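Serine/threonine-protein acetyltransferase HopZ1a (Pseudomonas syringae pv. syringae, PDB 5KLP) acetylates serine, threonine and lysine residues of proteins, host tubulin among its targets, as a secreted effector whose cofactor is inositol hexakisphosphate. Local coordinates at residues I41-A52 with D326-L337; I177-T185 with F260-Q269. The protein carries 10 engineered substitutions. All coordinates share one frame; numbering follows the deposited sequence.

Interaction 1 of 2, residues I41-A52 with D326-L337; sequences IKAYGQAALDRA and DGFRLQEIKRVL. With IHP (inositol hexakisphosphate), chain D.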
loop_
_atom_site.group_PDB
_atom_site.type_symbol
_atom_site.label_atom_id
_atom_site.label_comp_id
_atom_site.label_asym_id
_atom_site.label_seq_id
_atom_site.Cartn_x
_atom_site.Cartn_y
_atom_site.Cartn_z
ATOM N N ILE A 41 19.314 11.718 -4.902
ATOM C CA ILE A 41 18.491 10.854 -5.736
ATOM C C ILE A 41 19.349 9.838 -6.504
ATOM O O ILE A 41 18.912 8.719 -6.742
ATOM C CB ILE A 41 17.621 11.666 -6.703
ATOM C CG1 ILE A 41 16.569 10.755 -7.337
ATOM C CG2 ILE A 41 18.481 12.387 -7.752
ATOM C CD1 ILE A 41 15.159 11.224 -7.074
ATOM N N LYS A 42 20.572 10.221 -6.870
ATOM C CA LYS A 42 21.487 9.292 -7.525
ATOM C C LYS A 42 21.850 8.158 -6.574
ATOM O O LYS A 42 21.876 6.992 -6.970
ATOM C CB LYS A 42 22.763 10.002 -8.000
ATOM N N ALA A 43 22.154 8.507 -5.328
ATOM C CA ALA A 43 22.502 7.512 -4.318
ATOM C C ALA A 43 21.320 6.576 -4.083
ATOM O O ALA A 43 21.478 5.364 -3.984
ATOM C CB ALA A 43 22.919 8.185 -3.020
ATOM N N TYR A 44 20.128 7.156 -4.018
ATOM C CA TYR A 44 18.914 6.381 -3.848
ATOM C C TYR A 44 18.747 5.398 -4.995
ATOM O O TYR A 44 18.436 4.227 -4.783
ATOM C CB TYR A 44 17.707 7.304 -3.756
ATOM C CG TYR A 44 16.386 6.576 -3.570
ATOM C CD1 TYR A 44 16.250 5.563 -2.624
ATOM C CD2 TYR A 44 15.268 6.938 -4.307
ATOM C CE1 TYR A 44 15.031 4.911 -2.443
ATOM C CE2 TYR A 44 14.040 6.293 -4.126
ATOM C CZ TYR A 44 13.931 5.286 -3.197
ATOM O OH TYR A 44 12.707 4.649 -3.038
ATOM N N GLY A 45 18.935 5.886 -6.213
ATOM C CA GLY A 45 18.876 5.035 -7.384
ATOM C C GLY A 45 19.874 3.895 -7.350
ATOM O O GLY A 45 19.539 2.763 -7.679
ATOM N N GLN A 46 21.101 4.183 -6.930
ATOM C CA GLN A 46 22.132 3.155 -6.918
ATOM C C GLN A 46 21.825 2.094 -5.874
ATOM O O GLN A 46 22.009 0.900 -6.126
ATOM C CB GLN A 46 23.510 3.771 -6.664
ATOM C CG GLN A 46 24.661 2.797 -6.836
ATOM C CD GLN A 46 24.637 2.100 -8.183
ATOM O OE1 GLN A 46 24.722 2.742 -9.232
ATOM N NE2 GLN A 46 24.520 0.778 -8.160
ATOM N N ALA A 47 21.346 2.529 -4.709
ATOM C CA ALA A 47 20.961 1.601 -3.646
ATOM C C ALA A 47 19.843 0.677 -4.120
ATOM O O ALA A 47 19.869 -0.530 -3.870
ATOM C CB ALA A 47 20.520 2.361 -2.404
ATOM N N ALA A 48 18.851 1.257 -4.791
ATOM C CA ALA A 48 17.719 0.481 -5.299
ATOM C C ALA A 48 18.175 -0.503 -6.370
ATOM O O ALA A 48 17.669 -1.621 -6.450
ATOM C CB ALA A 48 16.650 1.394 -5.851
ATOM N N LEU A 49 19.128 -0.067 -7.194
ATOM C CA LEU A 49 19.700 -0.921 -8.228
ATOM C C LEU A 49 20.436 -2.089 -7.594
ATOM O O LEU A 49 20.242 -3.237 -7.986
ATOM C CB LEU A 49 20.642 -0.124 -9.138
ATOM C CG LEU A 49 19.967 0.790 -10.167
ATOM C CD1 LEU A 49 20.991 1.705 -10.820
ATOM C CD2 LEU A 49 19.264 -0.042 -11.223
ATOM N N ASP A 50 21.263 -1.781 -6.598
ATOM C CA ASP A 50 21.996 -2.793 -5.860
ATOM C C ASP A 50 21.044 -3.803 -5.231
ATOM O O ASP A 50 21.288 -5.007 -5.280
ATOM C CB ASP A 50 22.861 -2.154 -4.766
ATOM C CG ASP A 50 23.987 -1.303 -5.325
ATOM O OD1 ASP A 50 24.305 -1.437 -6.526
ATOM O OD2 ASP A 50 24.561 -0.505 -4.557
ATOM N N ARG A 51 19.954 -3.313 -4.649
ATOM C CA ARG A 51 18.970 -4.196 -4.018
ATOM C C ARG A 51 18.319 -5.136 -5.017
ATOM O O ARG A 51 18.168 -6.329 -4.754
ATOM C CB ARG A 51 17.892 -3.379 -3.304
ATOM C CG ARG A 51 16.794 -4.217 -2.644
ATOM C CD ARG A 51 15.880 -3.313 -1.840
ATOM N NE ARG A 51 14.799 -4.014 -1.146
ATOM C CZ ARG A 51 14.918 -4.589 0.048
ATOM N NH1 ARG A 51 16.080 -4.576 0.689
ATOM N NH2 ARG A 51 13.872 -5.187 0.598
ATOM N N ALA A 52 17.915 -4.599 -6.161
ATOM C CA ALA A 52 17.283 -5.428 -7.179
ATOM C C ALA A 52 18.305 -6.410 -7.756
ATOM O O ALA A 52 17.929 -7.457 -8.268
ATOM C CB ALA A 52 16.676 -4.574 -8.285
ATOM N N ASP A 326 10.559 -4.550 -5.684
ATOM C CA ASP A 326 11.856 -3.904 -5.909
ATOM C C ASP A 326 11.922 -3.389 -7.344
ATOM O O ASP A 326 12.551 -2.364 -7.626
ATOM C CB ASP A 326 12.977 -4.896 -5.593
ATOM C CG ASP A 326 12.887 -5.418 -4.150
ATOM O OD1 ASP A 326 12.795 -4.599 -3.194
ATOM O OD2 ASP A 326 12.827 -6.649 -3.975
ATOM N N GLY A 327 11.225 -4.081 -8.240
ATOM C CA GLY A 327 11.061 -3.619 -9.606
ATOM C C GLY A 327 10.212 -2.355 -9.668
ATOM O O GLY A 327 10.503 -1.436 -10.434
ATOM N N PHE A 328 9.153 -2.312 -8.863
ATOM C CA PHE A 328 8.316 -1.121 -8.794
ATOM C C PHE A 328 9.145 0.096 -8.337
ATOM O O PHE A 328 8.978 1.195 -8.855
ATOM C CB PHE A 328 7.115 -1.352 -7.861
ATOM C CG PHE A 328 6.271 -0.120 -7.652
ATOM C CD1 PHE A 328 5.486 0.385 -8.680
ATOM C CD2 PHE A 328 6.306 0.562 -6.447
ATOM C CE1 PHE A 328 4.727 1.538 -8.501
ATOM C CE2 PHE A 328 5.562 1.713 -6.261
ATOM C CZ PHE A 328 4.768 2.204 -7.291
ATOM N N ARG A 329 10.048 -0.108 -7.380
ATOM C CA ARG A 329 10.884 0.994 -6.902
ATOM C C ARG A 329 11.760 1.546 -8.029
ATOM O O ARG A 329 11.891 2.754 -8.160
ATOM C CB ARG A 329 11.751 0.568 -5.715
ATOM C CG ARG A 329 12.631 1.699 -5.144
ATOM C CD ARG A 329 13.177 1.298 -3.762
ATOM N NE ARG A 329 13.354 -0.140 -3.747
ATOM C CZ ARG A 329 12.893 -0.972 -2.824
ATOM N NH1 ARG A 329 12.236 -0.544 -1.752
ATOM N NH2 ARG A 329 13.119 -2.254 -2.983
ATOM N N LEU A 330 12.353 0.659 -8.826
ATOM C CA LEU A 330 13.155 1.058 -9.977
ATOM C C LEU A 330 12.312 1.879 -10.960
ATOM O O LEU A 330 12.768 2.875 -11.520
ATOM C CB LEU A 330 13.731 -0.179 -10.673
ATOM C CG LEU A 330 14.607 -1.079 -9.785
ATOM C CD1 LEU A 330 15.157 -2.254 -10.577
ATOM C CD2 LEU A 330 15.753 -0.294 -9.151
ATOM N N GLN A 331 11.077 1.440 -11.173
ATOM C CA GLN A 331 10.142 2.139 -12.044
ATOM C C GLN A 331 9.863 3.558 -11.555
ATOM O O GLN A 331 9.835 4.508 -12.350
ATOM C CB GLN A 331 8.834 1.354 -12.141
ATOM C CG GLN A 331 7.687 2.140 -12.718
ATOM C CD GLN A 331 6.376 1.375 -12.625
ATOM O OE1 GLN A 331 6.135 0.434 -13.385
ATOM N NE2 GLN A 331 5.542 1.749 -11.654
ATOM N N GLU A 332 9.665 3.704 -10.246
ATOM C CA GLU A 332 9.350 5.010 -9.674
ATOM C C GLU A 332 10.533 5.981 -9.754
ATOM O O GLU A 332 10.359 7.152 -10.064
ATOM C CB GLU A 332 8.894 4.850 -8.234
ATOM C CG GLU A 332 7.590 4.086 -8.144
ATOM C CD GLU A 332 6.550 4.666 -9.081
ATOM O OE1 GLU A 332 5.968 5.717 -8.720
ATOM O OE2 GLU A 332 6.326 4.087 -10.174
ATOM N N ILE A 333 11.728 5.482 -9.469
ATOM C CA ILE A 333 12.931 6.318 -9.532
ATOM C C ILE A 333 13.158 6.773 -10.965
ATOM O O ILE A 333 13.421 7.960 -11.227
ATOM C CB ILE A 333 14.144 5.555 -8.993
ATOM C CG1 ILE A 333 13.910 5.212 -7.518
ATOM C CG2 ILE A 333 15.429 6.362 -9.176
ATOM C CD1 ILE A 333 14.985 4.362 -6.910
ATOM N N LYS A 334 12.993 5.838 -11.897
ATOM C CA LYS A 334 13.054 6.161 -13.320
ATOM C C LYS A 334 12.052 7.268 -13.685
ATOM O O LYS A 334 12.393 8.223 -14.374
ATOM C CB LYS A 334 12.782 4.909 -14.158
ATOM C CG LYS A 334 12.911 5.109 -15.667
ATOM C CD LYS A 334 12.279 3.937 -16.415
ATOM C CE LYS A 334 12.216 4.190 -17.915
ATOM N NZ LYS A 334 11.882 2.950 -18.680
ATOM N N ARG A 335 10.821 7.158 -13.208
ATOM C CA ARG A 335 9.842 8.197 -13.498
ATOM C C ARG A 335 10.291 9.556 -12.947
ATOM O O ARG A 335 10.114 10.584 -13.597
ATOM C CB ARG A 335 8.482 7.800 -12.952
ATOM C CG ARG A 335 7.801 6.754 -13.822
ATOM C CD ARG A 335 6.543 6.190 -13.149
ATOM N NE ARG A 335 5.960 5.145 -13.978
ATOM C CZ ARG A 335 4.896 4.427 -13.636
ATOM N NH1 ARG A 335 4.279 4.659 -12.485
ATOM N NH2 ARG A 335 4.448 3.488 -14.457
ATOM N N VAL A 336 10.873 9.558 -11.751
ATOM C CA VAL A 336 11.366 10.811 -11.179
ATOM C C VAL A 336 12.523 11.377 -12.005
ATOM O O VAL A 336 12.505 12.553 -12.390
ATOM C CB VAL A 336 11.817 10.627 -9.733
ATOM C CG1 VAL A 336 12.483 11.903 -9.235
ATOM C CG2 VAL A 336 10.621 10.287 -8.865
ATOM N N LEU A 337 13.504 10.532 -12.317
ATOM C CA LEU A 337 14.696 10.997 -13.025
ATOM C C LEU A 337 14.356 11.403 -14.453
ATOM O O LEU A 337 14.998 12.297 -15.027
ATOM C CB LEU A 337 15.796 9.930 -13.011
ATOM C CG LEU A 337 16.421 9.701 -11.634
ATOM C CD1 LEU A 337 17.496 8.618 -11.692
ATOM C CD2 LEU A 337 16.990 11.013 -11.072
HETATM C C1 IHP D . 2.860 0.953 -15.628
HETATM C C2 IHP D . 2.863 0.269 -14.187
HETATM C C3 IHP D . 3.486 -1.154 -13.920
HETATM C C4 IHP D . 4.011 -1.891 -15.240
HETATM C C5 IHP D . 3.466 -1.433 -16.580
HETATM C C6 IHP D . 3.716 0.068 -16.618
HETATM O O11 IHP D . 1.655 1.226 -16.058
HETATM P P1 IHP D . 0.944 2.695 -16.513
HETATM O O21 IHP D . -0.504 2.741 -16.030
HETATM O O31 IHP D . 0.946 2.819 -18.040
HETATM O O41 IHP D . 1.638 3.931 -15.968
HETATM O O12 IHP D . 1.661 0.396 -13.528
HETATM P P2 IHP D . 1.655 1.306 -12.112
HETATM O O22 IHP D . 2.112 2.748 -12.420
HETATM O O32 IHP D . 0.300 1.364 -11.400
HETATM O O42 IHP D . 2.728 0.733 -11.155
HETATM O O13 IHP D . 2.574 -1.832 -13.345
HETATM P P3 IHP D . 2.384 -2.592 -11.853
HETATM O O23 IHP D . 2.476 -1.743 -10.584
HETATM O O33 IHP D . 0.922 -2.947 -12.113
HETATM O O43 IHP D . 3.237 -3.845 -11.677
HETATM O O14 IHP D . 3.903 -3.223 -15.143
HETATM P P4 IHP D . 5.140 -4.182 -14.721
HETATM O O24 IHP D . 5.375 -4.167 -13.209
HETATM O O34 IHP D . 4.932 -5.636 -15.194
HETATM O O44 IHP D . 6.447 -3.701 -15.380
HETATM O O15 IHP D . 2.230 -1.850 -16.900
HETATM P P5 IHP D . 1.906 -2.952 -18.161
HETATM O O25 IHP D . 3.198 -3.624 -18.639
HETATM O O35 IHP D . 0.947 -4.075 -17.679
HETATM O O45 IHP D . 1.264 -2.277 -19.376
HETATM O O16 IHP D . 3.617 0.528 -17.863
HETATM P P6 IHP D . 4.527 1.732 -18.492
HETATM O O26 IHP D . 5.953 1.659 -17.949
HETATM O O36 IHP D . 4.577 1.653 -20.029
HETATM O O46 IHP D . 3.939 3.102 -18.133
HETATM O O HOH W 1 14.815 -1.687 -5.638
#
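Ile333 is the central bump of this helix pair. Its CD1 fits a hollow of helix 40-53 walled by the Tyr44 ring and floored by Gly45 and Ala48, two residues small enough to admit a branched side chain. The methyl sits over one face of the phenol, 3.9 Å from the Tyr44 ring centroid and 26° off its normal, a CH-pi contact, while Ile333 CD1 also reaches Ala48 CB at 3.6 Å. With CG1 anti to its carbonyl carbon (chi1 -62°), Ile333 keeps CG2 beside Gly45 CA, where the lack of a side chain lets the backbones come near. One turn away, Leu330 spreads its fork: CD1 meets Ala52 CB at 3.6 Å, and CD2 rests on the Ala48 backbone and the tip of Leu49. At the other end Ile41 stretches across, its CD1 3.5 Å from Val336 CG1 and its CG1 against Leu337 CD2.

The Tyr44 hydroxyl passes over the aliphatic part of Arg329 and is hydrogen-bonded to Asp65, while His68 stacks on the ring. At the remaining end, extended Arg51 gives NE to Asp326 OD1 at 2.9 Å, its guanidinium roughly upright to the carboxylate, although that oxygen is less surely placed. Arg329 lies beside this pair, its contact with Asp326 doubtful; Asp65 and Asp188 bind it, and Asp188 also holds Arg51, probably offsetting the arginines' mutual charge. A water accepts from Arg329 NE and donates to Ala48 O and Asp326 O, linking the helices. On the far side of helix 324-340, Gln331 NE2 and the Arg335 guanidinium bind phosphate oxygens. This is antiparallel helix packing, axes 9.5 Å apart at 153°, joining helix 40-53, early in the chain, to the last helix behind the inositol hexakisphosphate pocket.

Interaction 2 of 2, residues I177-T185 with F260-Q269; sequences IIETQAAAT and FYKHGASLTQ. Engineered in segment 177-185: Ala183 (natural residue Gln), Ala184 (natural residue Lys). With IHP (inositol hexakisphosphate), chain D.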
loop_
_atom_site.group_PDB
_atom_site.type_symbol
_atom_site.label_atom_id
_atom_site.label_comp_id
_atom_site.label_asym_id
_atom_site.label_seq_id
_atom_site.Cartn_x
_atom_site.Cartn_y
_atom_site.Cartn_z
ATOM N N ILE A 177 -10.018 -0.739 7.882
ATOM C CA ILE A 177 -8.631 -1.107 7.684
ATOM C C ILE A 177 -8.618 -2.413 6.916
ATOM O O ILE A 177 -9.116 -3.436 7.390
ATOM C CB ILE A 177 -7.868 -1.255 9.005
ATOM C CG1 ILE A 177 -7.925 0.053 9.793
ATOM C CG2 ILE A 177 -6.434 -1.642 8.722
ATOM C CD1 ILE A 177 -7.254 -0.002 11.150
ATOM N N ILE A 178 -8.061 -2.367 5.718
ATOM C CA ILE A 178 -8.015 -3.533 4.860
ATOM C C ILE A 178 -6.613 -4.130 4.869
ATOM O O ILE A 178 -5.630 -3.499 4.471
ATOM C CB ILE A 178 -8.449 -3.190 3.439
ATOM C CG1 ILE A 178 -9.909 -2.716 3.469
ATOM C CG2 ILE A 178 -8.292 -4.406 2.516
ATOM C CD1 ILE A 178 -10.401 -2.181 2.156
ATOM N N GLU A 179 -6.533 -5.354 5.368
ATOM C CA GLU A 179 -5.256 -6.031 5.530
ATOM C C GLU A 179 -4.974 -6.893 4.303
ATOM O O GLU A 179 -5.691 -7.847 4.062
ATOM C CB GLU A 179 -5.277 -6.883 6.799
ATOM C CG GLU A 179 -4.082 -7.812 6.968
ATOM C CD GLU A 179 -4.206 -8.699 8.198
ATOM O OE1 GLU A 179 -4.047 -8.164 9.316
ATOM O OE2 GLU A 179 -4.484 -9.923 8.047
ATOM N N THR A 180 -3.932 -6.589 3.531
ATOM C CA THR A 180 -3.720 -7.389 2.321
ATOM C C THR A 180 -2.729 -8.549 2.516
ATOM O O THR A 180 -2.868 -9.580 1.868
ATOM C CB THR A 180 -3.221 -6.520 1.133
ATOM O OG1 THR A 180 -1.859 -6.136 1.347
ATOM C CG2 THR A 180 -4.069 -5.258 0.973
ATOM N N GLN A 181 -1.774 -8.399 3.437
ATOM C CA GLN A 181 -0.676 -9.377 3.631
ATOM C C GLN A 181 0.172 -9.577 2.382
ATOM O O GLN A 181 0.788 -10.638 2.202
ATOM C CB GLN A 181 -1.219 -10.755 4.088
ATOM C CG GLN A 181 -2.145 -10.685 5.317
ATOM C CD GLN A 181 -2.593 -12.059 5.812
ATOM O OE1 GLN A 181 -2.055 -13.097 5.397
ATOM N NE2 GLN A 181 -3.581 -12.070 6.710
ATOM N N ALA A 182 0.216 -8.574 1.507
ATOM C CA ALA A 182 1.029 -8.713 0.307
ATOM C C ALA A 182 2.526 -8.604 0.651
ATOM O O ALA A 182 3.351 -9.286 0.051
ATOM C CB ALA A 182 0.627 -7.665 -0.744
ATOM N N ALA A 183 2.864 -7.758 1.622
ATOM C CA ALA A 183 4.264 -7.525 1.999
ATOM C C ALA A 183 4.744 -8.598 2.962
ATOM O O ALA A 183 4.097 -8.857 3.978
ATOM C CB ALA A 183 4.429 -6.154 2.634
ATOM N N ALA A 184 5.893 -9.190 2.661
ATOM C CA ALA A 184 6.463 -10.239 3.503
ATOM C C ALA A 184 7.232 -9.653 4.681
ATOM O O ALA A 184 7.419 -10.310 5.699
ATOM C CB ALA A 184 7.363 -11.137 2.684
ATOM N N THR A 185 7.703 -8.420 4.522
ATOM C CA THR A 185 8.380 -7.703 5.600
ATOM C C THR A 185 7.850 -6.284 5.656
ATOM O O THR A 185 6.991 -5.905 4.870
ATOM C CB THR A 185 9.913 -7.664 5.418
ATOM O OG1 THR A 185 10.251 -6.792 4.334
ATOM C CG2 THR A 185 10.458 -9.048 5.131
ATOM N N PHE A 260 -3.876 -5.302 -6.251
ATOM C CA PHE A 260 -3.220 -5.107 -4.957
ATOM C C PHE A 260 -2.348 -6.289 -4.555
ATOM O O PHE A 260 -1.702 -6.261 -3.508
ATOM C CB PHE A 260 -4.289 -4.793 -3.893
ATOM C CG PHE A 260 -4.873 -3.414 -4.053
ATOM C CD1 PHE A 260 -5.873 -3.176 -4.989
ATOM C CD2 PHE A 260 -4.354 -2.333 -3.321
ATOM C CE1 PHE A 260 -6.385 -1.891 -5.168
ATOM C CE2 PHE A 260 -4.858 -1.053 -3.488
ATOM C CZ PHE A 260 -5.879 -0.828 -4.418
ATOM N N TYR A 261 -2.285 -7.312 -5.405
ATOM C CA TYR A 261 -1.470 -8.479 -5.089
ATOM C C TYR A 261 -0.350 -8.715 -6.091
ATOM O O TYR A 261 0.419 -9.660 -5.950
ATOM C CB TYR A 261 -2.364 -9.731 -4.953
ATOM C CG TYR A 261 -3.083 -9.718 -3.625
ATOM C CD1 TYR A 261 -2.446 -10.169 -2.474
ATOM C CD2 TYR A 261 -4.356 -9.161 -3.499
ATOM C CE1 TYR A 261 -3.068 -10.115 -1.241
ATOM C CE2 TYR A 261 -4.995 -9.106 -2.268
ATOM C CZ TYR A 261 -4.347 -9.592 -1.145
ATOM O OH TYR A 261 -4.951 -9.530 0.085
ATOM N N LYS A 262 -0.239 -7.840 -7.084
ATOM C CA LYS A 262 0.782 -7.981 -8.115
ATOM C C LYS A 262 2.228 -7.978 -7.581
ATOM O O LYS A 262 3.116 -8.597 -8.176
ATOM C CB LYS A 262 0.627 -6.860 -9.156
ATOM C CG LYS A 262 -0.566 -7.006 -10.068
ATOM C CD LYS A 262 -0.577 -5.944 -11.153
ATOM C CE LYS A 262 0.489 -6.221 -12.227
ATOM N NZ LYS A 262 0.389 -5.265 -13.380
ATOM N N HIS A 263 2.471 -7.272 -6.479
ATOM C CA HIS A 263 3.825 -7.197 -5.913
ATOM C C HIS A 263 3.994 -8.052 -4.665
ATOM O O HIS A 263 4.962 -7.884 -3.919
ATOM C CB HIS A 263 4.174 -5.738 -5.608
ATOM C CG HIS A 263 4.136 -4.873 -6.823
ATOM N ND1 HIS A 263 5.013 -5.040 -7.873
ATOM C CD2 HIS A 263 3.279 -3.896 -7.198
ATOM C CE1 HIS A 263 4.722 -4.177 -8.828
ATOM N NE2 HIS A 263 3.674 -3.471 -8.444
ATOM N N GLY A 264 3.047 -8.964 -4.455
ATOM C CA GLY A 264 3.100 -9.896 -3.348
ATOM C C GLY A 264 4.390 -10.691 -3.402
ATOM O O GLY A 264 4.783 -11.192 -4.458
ATOM N N ALA A 265 5.053 -10.810 -2.262
ATOM C CA ALA A 265 6.327 -11.520 -2.211
ATOM C C ALA A 265 6.135 -13.021 -2.363
ATOM O O ALA A 265 6.936 -13.690 -3.008
ATOM C CB ALA A 265 7.057 -11.208 -0.912
ATOM N N SER A 266 5.052 -13.546 -1.797
ATOM C CA SER A 266 4.911 -14.990 -1.652
ATOM C C SER A 266 4.349 -15.707 -2.888
ATOM O O SER A 266 3.234 -15.428 -3.352
ATOM C CB SER A 266 4.029 -15.304 -0.436
ATOM O OG SER A 266 3.751 -16.690 -0.368
ATOM N N LEU A 267 5.124 -16.652 -3.397
ATOM C CA LEU A 267 4.661 -17.514 -4.475
ATOM C C LEU A 267 3.451 -18.359 -4.032
ATOM O O LEU A 267 2.489 -18.540 -4.780
ATOM C CB LEU A 267 5.803 -18.424 -4.939
ATOM C CG LEU A 267 5.405 -19.639 -5.770
ATOM C CD1 LEU A 267 4.727 -19.220 -7.076
ATOM C CD2 LEU A 267 6.613 -20.522 -6.036
ATOM N N THR A 268 3.486 -18.875 -2.812
ATOM C CA THR A 268 2.403 -19.759 -2.392
ATOM C C THR A 268 1.113 -18.967 -2.156
ATOM O O THR A 268 0.022 -19.453 -2.451
ATOM C CB THR A 268 2.776 -20.567 -1.140
ATOM O OG1 THR A 268 3.216 -19.690 -0.101
ATOM C CG2 THR A 268 3.883 -21.542 -1.487
ATOM N N GLN A 269 1.234 -17.751 -1.634
ATOM C CA GLN A 269 0.055 -16.892 -1.491
ATOM C C GLN A 269 -0.655 -16.729 -2.839
ATOM O O GLN A 269 -1.870 -16.931 -2.946
ATOM C CB GLN A 269 0.452 -15.527 -0.929
ATOM C CG GLN A 269 -0.692 -14.543 -0.740
ATOM C CD GLN A 269 -0.175 -13.200 -0.292
ATOM O OE1 GLN A 269 0.540 -12.516 -1.036
ATOM N NE2 GLN A 269 -0.501 -12.820 0.942
HETATM C C1 IHP D . 2.860 0.953 -15.628
HETATM C C2 IHP D . 2.863 0.269 -14.187
HETATM C C3 IHP D . 3.486 -1.154 -13.920
HETATM C C4 IHP D . 4.011 -1.891 -15.240
HETATM C C5 IHP D . 3.466 -1.433 -16.580
HETATM C C6 IHP D . 3.716 0.068 -16.618
HETATM O O11 IHP D . 1.655 1.226 -16.058
HETATM P P1 IHP D . 0.944 2.695 -16.513
HETATM O O21 IHP D . -0.504 2.741 -16.030
HETATM O O31 IHP D . 0.946 2.819 -18.040
HETATM O O41 IHP D . 1.638 3.931 -15.968
HETATM O O12 IHP D . 1.661 0.396 -13.528
HETATM P P2 IHP D . 1.655 1.306 -12.112
HETATM O O22 IHP D . 2.112 2.748 -12.420
HETATM O O32 IHP D . 0.300 1.364 -11.400
HETATM O O42 IHP D . 2.728 0.733 -11.155
HETATM O O13 IHP D . 2.574 -1.832 -13.345
HETATM P P3 IHP D . 2.384 -2.592 -11.853
HETATM O O23 IHP D . 2.476 -1.743 -10.584
HETATM O O33 IHP D . 0.922 -2.947 -12.113
HETATM O O43 IHP D . 3.237 -3.845 -11.677
HETATM O O14 IHP D . 3.903 -3.223 -15.143
HETATM P P4 IHP D . 5.140 -4.182 -14.721
HETATM O O24 IHP D . 5.375 -4.167 -13.209
HETATM O O34 IHP D . 4.932 -5.636 -15.194
HETATM O O44 IHP D . 6.447 -3.701 -15.380
HETATM O O15 IHP D . 2.230 -1.850 -16.900
HETATM P P5 IHP D . 1.906 -2.952 -18.161
HETATM O O25 IHP D . 3.198 -3.624 -18.639
HETATM O O35 IHP D . 0.947 -4.075 -17.679
HETATM O O45 IHP D . 1.264 -2.277 -19.376
HETATM O O16 IHP D . 3.617 0.528 -17.863
HETATM P P6 IHP D . 4.527 1.732 -18.492
HETATM O O26 IHP D . 5.953 1.659 -17.949
HETATM O O36 IHP D . 4.577 1.653 -20.029
HETATM O O46 IHP D . 3.939 3.102 -18.133
HETATM O O HOH W 2 3.058 -12.057 -0.181
#
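The Tyr261 ring presents its edge to the Thr180 carbonyl, with the methyl of Ala182 set obliquely to it, and the His263 ring has a phosphate oxygen of inositol hexakisphosphate in its plane at the edge. Both rings belong to a type I beta turn, Tyr261 to Gly264, packed against the loop that leaves strand 175-179 of the central sheet. Tyr261 OH donates to Thr180 O at 2.7 Å, in the carbonyl plane and on a lone pair, as a long rigid phenol can. Thr180 suits its place by forming an ST turn, OG1 accepting from Ala182 N; Tyr196 also bonds that hydroxyl. Gly264 CA makes a 3.5 Å CA-H...O contact with Ala182 O, to which Ala265 N donates, nearly straight, at 3.3 Å. Beyond, engineered Ala184 (a lysine in nature) touches Ala265, CB to CB, at 3.6 Å; both positions bind CoA in another structure of this protein.

Ser266 caps helix 267-274 by accepting from Gln269 N. The Gln269 chain, extended with CG anti to its backbone N (chi1 180°), carries its amide to the loop. Its NE2 donates to Gln181 O at 2.8 Å from well above the carbonyl plane, while OE1 accepts from a water that also donates to Ala182 O.

Interactions 1 and 2 lie about 21 Å apart between centres, yet they border the same inositol hexakisphosphate. From 260-269, Lys262 NZ donates to O33 at 2.7 Å and His263 NE2 to O23 at 3.0 Å, both on phosphate P3, whereas interaction 1 holds the adjacent phosphate P2. The two contacts meet directly where Phe328 CB packs 3.8 Å from His263 CE1. Along the chain, 177-185 and 260-269 both fall between 41-52 and 326-337, so a helix near the start of the chain and the last helix bracket the other pair in sequence. Interaction 2 also carries CoA-binding residues, and its first segment runs toward the catalytic Cys189. Cofactor and acetyl-donor sites lie side by side along 262-268, consistent with allosteric control.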